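Local coordinates for Cap5O (Staphylococcus aureus, PDB 3OJO), which is a UDP-N-acetyl-mannosamine dehydrogenase of capsular polysaccharide biosynthesis that binds NAD and probably uses it as the oxidant, at residues B[29-35]-B[194-198]; B[174-180]-B[198-204]. All coordinates share one frame; numbering follows the deposited sequence.

Both interactions lie in the NAD-binding Rossmann-type part of the chain, with their centres about 13 Å apart. They share F198: interaction 1 packs its ring against the end of helix 23-32, and interaction 2 follows the chain from it into strand 203-207. M29 CE of interaction 1 also meets V174 CG2 of interaction 2 at 3.6 Å, and Y195 CE2 lies 3.5 Å from R178 NH1. The side chain of Y195 is about 11 Å from the bound NAD. The side chain of N176 is about 9 Å from the bound NAD and about 6 Å from a bound pyridine-2,6-dicarboxylic acid.

Interaction 1 (B[29-35]-B[194-198])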
# COMPACT_ATOMS: atom_id res chain seq x y z
N MET B 29 -35.63 -0.12 -7.04
CA MET B 29 -35.62 -0.05 -5.59
C MET B 29 -36.51 1.05 -4.98
O MET B 29 -37.29 0.77 -4.07
CB MET B 29 -34.19 0.04 -5.07
CG MET B 29 -34.06 -0.27 -3.60
SD MET B 29 -34.89 -1.79 -3.05
CE MET B 29 -33.61 -2.89 -3.13
N PHE B 30 -36.41 2.30 -5.48
CA PHE B 30 -37.23 3.40 -4.98
C PHE B 30 -38.71 3.20 -5.33
O PHE B 30 -39.57 3.50 -4.50
CB PHE B 30 -36.73 4.74 -5.54
CG PHE B 30 -35.50 5.30 -4.88
CD1 PHE B 30 -35.59 6.01 -3.68
CD2 PHE B 30 -34.26 5.22 -5.51
CE1 PHE B 30 -34.45 6.60 -3.11
CE2 PHE B 30 -33.13 5.82 -4.94
CZ PHE B 30 -33.23 6.49 -3.75
N ALA B 31 -38.99 2.68 -6.56
CA ALA B 31 -40.34 2.39 -7.06
C ALA B 31 -41.00 1.27 -6.25
O ALA B 31 -42.21 1.30 -6.05
CB ALA B 31 -40.28 2.03 -8.53
N LYS B 32 -40.19 0.30 -5.78
CA LYS B 32 -40.60 -0.84 -4.94
C LYS B 32 -41.12 -0.32 -3.58
O LYS B 32 -41.90 -1.01 -2.91
CB LYS B 32 -39.39 -1.78 -4.71
CG LYS B 32 -39.73 -3.15 -4.15
CD LYS B 32 -38.49 -3.87 -3.64
CE LYS B 32 -38.84 -5.13 -2.87
NZ LYS B 32 -39.19 -6.27 -3.76
N HIS B 33 -40.68 0.89 -3.18
CA HIS B 33 -41.02 1.55 -1.92
C HIS B 33 -42.05 2.71 -2.05
O HIS B 33 -42.21 3.52 -1.13
CB HIS B 33 -39.72 1.97 -1.18
CG HIS B 33 -38.92 0.79 -0.69
ND1 HIS B 33 -38.93 0.42 0.63
CD2 HIS B 33 -38.16 -0.09 -1.39
CE1 HIS B 33 -38.17 -0.66 0.71
NE2 HIS B 33 -37.69 -1.01 -0.48
N GLY B 34 -42.76 2.73 -3.18
CA GLY B 34 -43.83 3.69 -3.46
C GLY B 34 -43.48 5.02 -4.08
O GLY B 34 -44.37 5.87 -4.24
N VAL B 35 -42.20 5.23 -4.45
CA VAL B 35 -41.77 6.49 -5.09
C VAL B 35 -42.08 6.42 -6.60
O VAL B 35 -41.91 5.36 -7.19
CB VAL B 35 -40.28 6.80 -4.79
CG1 VAL B 35 -39.89 8.18 -5.31
CG2 VAL B 35 -39.97 6.68 -3.30
N VAL B 194 -33.63 11.16 1.09
CA VAL B 194 -33.78 10.33 -0.11
C VAL B 194 -33.52 8.86 0.17
O VAL B 194 -34.41 8.03 -0.04
CB VAL B 194 -32.98 10.90 -1.31
CG1 VAL B 194 -33.08 9.99 -2.53
CG2 VAL B 194 -33.45 12.31 -1.65
N TYR B 195 -32.35 8.55 0.72
CA TYR B 195 -31.94 7.18 1.01
C TYR B 195 -32.66 6.47 2.15
O TYR B 195 -32.76 5.24 2.13
CB TYR B 195 -30.41 7.08 1.11
CG TYR B 195 -29.76 7.33 -0.23
CD1 TYR B 195 -29.08 8.52 -0.49
CD2 TYR B 195 -29.88 6.41 -1.28
CE1 TYR B 195 -28.51 8.77 -1.74
CE2 TYR B 195 -29.32 6.65 -2.53
CZ TYR B 195 -28.62 7.82 -2.75
OH TYR B 195 -28.06 8.05 -3.99
N ARG B 196 -33.23 7.24 3.08
CA ARG B 196 -33.99 6.76 4.25
C ARG B 196 -35.16 5.84 3.83
O ARG B 196 -35.58 5.00 4.63
CB ARG B 196 -34.53 7.97 5.04
CG ARG B 196 -34.59 7.76 6.55
CD ARG B 196 -34.56 9.09 7.31
NE ARG B 196 -35.69 9.97 6.98
CZ ARG B 196 -35.60 11.29 6.86
NH1 ARG B 196 -34.43 11.91 7.05
NH2 ARG B 196 -36.67 12.01 6.56
N THR B 197 -35.63 5.98 2.56
CA THR B 197 -36.71 5.25 1.89
C THR B 197 -36.56 3.73 2.00
O THR B 197 -37.56 3.04 2.20
CB THR B 197 -36.83 5.72 0.40
OG1 THR B 197 -36.90 7.15 0.34
CG2 THR B 197 -38.03 5.11 -0.35
N PHE B 198 -35.32 3.21 1.87
CA PHE B 198 -35.04 1.76 1.90
C PHE B 198 -33.70 1.41 2.54
O PHE B 198 -33.47 0.23 2.84
CB PHE B 198 -35.11 1.17 0.47
CG PHE B 198 -34.08 1.75 -0.48
CD1 PHE B 198 -34.33 2.93 -1.18
CD2 PHE B 198 -32.83 1.15 -0.63
CE1 PHE B 198 -33.37 3.48 -2.01
CE2 PHE B 198 -31.87 1.70 -1.48
CZ PHE B 198 -32.15 2.86 -2.16
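F30, H33 and F198 form an aromatic cluster where the C-terminal end of helix 23-32 meets the chain leaving helix 185-195. F198 is the hub. Its edge points at the face of F30 in a T-shaped pair, CE1 over the ring centre, with centroids 4.8 Å apart and planes at 90°. M29 lies over one face of F198, its CG 3.6 Å from the F198 ring centroid in a CH-pi contact. CG stands anti to the M29 backbone N (chi1 -164°), which carries this methylene over the ring. M29 SD is further off and oblique, a Met-aromatic contact. F198 CB in turn stands over the face of H33, 3.6 Å from the H33 ring centroid. The F30 edge faces V194 O, with CE1 3.4 Å from that oxygen and in the ring plane. V194 CG1 meets F30 from the side away from F198, off the ring plane. V194 O also accepts a hydrogen bond from T197 OG1 at 2.7 Å. T197 CG2 touches both H33 CB and V35 CG2. A Schellman motif ends the helix here, with G34 as its C-prime residue and V35 N bonded to F30 O. L14 of strand 13-17 also packs on F30. The join is made by ring, CH-pi and methyl packing. The Schellman and T197 hydrogen bonds each lie within one segment, and Y195 OH turns away to E128.

Interaction 2 (B[174-180]-B[198-204]); sequences VHNNRII and FVQGEMI
R178 and I179 pair in parallel with M203 and I204, and this strand ladder is the tight part of the contact. R178 N donates to E202 O at 2.7 Å, R178 O accepts from I204 N at 2.7 Å, and I180 N donates to I204 O at 2.8 Å. All three bonds run nearly along the C=O axis. Before the ladder, V174 O at the end of helix 169-175 accepts two amides, Q200 N at 2.9 Å and G201 N at 3.1 Å. G201 lacks a side chain, and its CA comes within 3.6 Å of N176 O. V174 CG2 reaches the edge of the F198 ring, and V199 CG2 packs obliquely on R178 NE at 3.5 Å.

The exposed side is looser. N177 OD1 accepts from E202 N at 3.1 Å, but the donor stands 47° out of the carbonyl plane. With CG beside the backbone N (chi1 -67°), N177 lays its amide over E202 CB. H175 and Q200 run side by side, ring and amide planes 80° apart, and V174 CG1 lies over one face of the H175 ring.

R178 turns inward, where its NH1 forms a salt bridge with E162 and its NH2 bonds L173 O. The contact closes the beta-alpha-beta unit of strand 178-182, helix 185-195 and strand 203-207. Y195 of that helix packs on R178, I180 and M203. On the other sheet face, I179 meets helix 208-238, and M249 of the second subunit touches I179 and I204.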
# COMPACT_ATOMS: atom_id res chain seq x y z
N VAL B 174 -29.74 -2.04 -0.08
CA VAL B 174 -30.44 -1.85 1.19
C VAL B 174 -29.50 -1.85 2.43
O VAL B 174 -29.55 -0.92 3.25
CB VAL B 174 -31.60 -2.90 1.32
CG1 VAL B 174 -32.15 -2.98 2.74
CG2 VAL B 174 -32.73 -2.59 0.35
N HIS B 175 -28.67 -2.91 2.57
CA HIS B 175 -27.80 -3.17 3.72
C HIS B 175 -26.40 -2.56 3.79
O HIS B 175 -25.81 -2.54 4.87
CB HIS B 175 -27.78 -4.67 4.05
CG HIS B 175 -29.14 -5.21 4.33
ND1 HIS B 175 -29.77 -6.08 3.46
CD2 HIS B 175 -29.98 -4.95 5.36
CE1 HIS B 175 -30.95 -6.33 3.99
NE2 HIS B 175 -31.13 -5.67 5.13
N ASN B 176 -25.87 -2.05 2.67
CA ASN B 176 -24.56 -1.42 2.67
C ASN B 176 -24.59 -0.08 3.36
O ASN B 176 -25.56 0.68 3.22
CB ASN B 176 -24.08 -1.17 1.23
CG ASN B 176 -23.26 -2.26 0.60
OD1 ASN B 176 -23.21 -3.41 1.07
ND2 ASN B 176 -22.60 -1.92 -0.50
N ASN B 177 -23.47 0.25 4.03
CA ASN B 177 -23.24 1.55 4.63
C ASN B 177 -23.03 2.51 3.46
O ASN B 177 -22.49 2.13 2.43
CB ASN B 177 -22.04 1.54 5.56
CG ASN B 177 -22.21 0.71 6.80
OD1 ASN B 177 -23.28 0.18 7.11
ND2 ASN B 177 -21.15 0.59 7.57
N ARG B 178 -23.52 3.72 3.61
CA ARG B 178 -23.55 4.67 2.53
C ARG B 178 -22.90 5.98 2.92
O ARG B 178 -23.14 6.48 4.02
CB ARG B 178 -25.03 4.90 2.21
CG ARG B 178 -25.29 5.27 0.78
CD ARG B 178 -26.77 5.21 0.47
NE ARG B 178 -27.13 3.92 -0.12
CZ ARG B 178 -27.02 3.63 -1.41
NH1 ARG B 178 -26.51 4.53 -2.25
NH2 ARG B 178 -27.39 2.44 -1.86
N ILE B 179 -22.10 6.54 2.01
CA ILE B 179 -21.46 7.83 2.21
C ILE B 179 -22.37 8.90 1.57
O ILE B 179 -22.69 8.81 0.39
CB ILE B 179 -20.01 7.84 1.65
CG1 ILE B 179 -19.10 6.87 2.44
CG2 ILE B 179 -19.44 9.26 1.63
CD1 ILE B 179 -17.80 6.63 1.84
N ILE B 180 -22.79 9.90 2.39
CA ILE B 180 -23.62 11.02 1.94
C ILE B 180 -22.71 12.24 1.99
O ILE B 180 -22.44 12.74 3.08
CB ILE B 180 -24.92 11.22 2.80
CG1 ILE B 180 -25.72 9.89 3.07
CG2 ILE B 180 -25.80 12.39 2.30
CD1 ILE B 180 -26.41 9.24 1.91
N PHE B 198 -35.32 3.21 1.87
CA PHE B 198 -35.04 1.76 1.90
C PHE B 198 -33.70 1.41 2.54
O PHE B 198 -33.47 0.23 2.84
CB PHE B 198 -35.11 1.17 0.47
CG PHE B 198 -34.08 1.75 -0.48
CD1 PHE B 198 -34.33 2.93 -1.18
CD2 PHE B 198 -32.83 1.15 -0.63
CE1 PHE B 198 -33.37 3.48 -2.01
CE2 PHE B 198 -31.87 1.70 -1.48
CZ PHE B 198 -32.15 2.86 -2.16
N VAL B 199 -32.78 2.39 2.68
CA VAL B 199 -31.45 2.12 3.26
C VAL B 199 -31.54 1.81 4.76
O VAL B 199 -31.94 2.67 5.56
CB VAL B 199 -30.33 3.16 2.90
CG1 VAL B 199 -28.99 2.79 3.54
CG2 VAL B 199 -30.17 3.29 1.39
N GLN B 200 -31.18 0.57 5.11
CA GLN B 200 -31.11 0.03 6.46
C GLN B 200 -29.67 0.10 6.98
O GLN B 200 -29.45 0.08 8.19
CB GLN B 200 -31.65 -1.41 6.50
CG GLN B 200 -33.16 -1.48 6.65
CD GLN B 200 -33.73 -2.81 6.24
OE1 GLN B 200 -33.53 -3.84 6.91
NE2 GLN B 200 -34.50 -2.82 5.16
N GLY B 201 -28.72 0.22 6.06
CA GLY B 201 -27.30 0.36 6.36
C GLY B 201 -27.02 1.71 6.99
O GLY B 201 -27.89 2.58 7.02
N GLU B 202 -25.81 1.89 7.51
CA GLU B 202 -25.39 3.13 8.16
C GLU B 202 -25.20 4.21 7.10
O GLU B 202 -24.75 3.92 6.00
CB GLU B 202 -24.08 2.87 8.93
CG GLU B 202 -23.47 4.05 9.67
CD GLU B 202 -22.01 3.89 10.07
OE1 GLU B 202 -21.31 4.92 10.20
OE2 GLU B 202 -21.57 2.73 10.26
N MET B 203 -25.55 5.45 7.42
CA MET B 203 -25.35 6.57 6.52
C MET B 203 -24.30 7.49 7.11
O MET B 203 -24.52 8.12 8.15
CB MET B 203 -26.66 7.31 6.23
CG MET B 203 -27.65 6.45 5.49
SD MET B 203 -28.81 7.47 4.60
CE MET B 203 -30.29 6.57 4.93
N ILE B 204 -23.12 7.48 6.50
CA ILE B 204 -21.97 8.26 6.92
C ILE B 204 -22.14 9.67 6.34
O ILE B 204 -22.31 9.82 5.12
CB ILE B 204 -20.61 7.56 6.56
CG1 ILE B 204 -20.43 6.22 7.29
CG2 ILE B 204 -19.42 8.44 6.88
CD1 ILE B 204 -21.06 5.05 6.66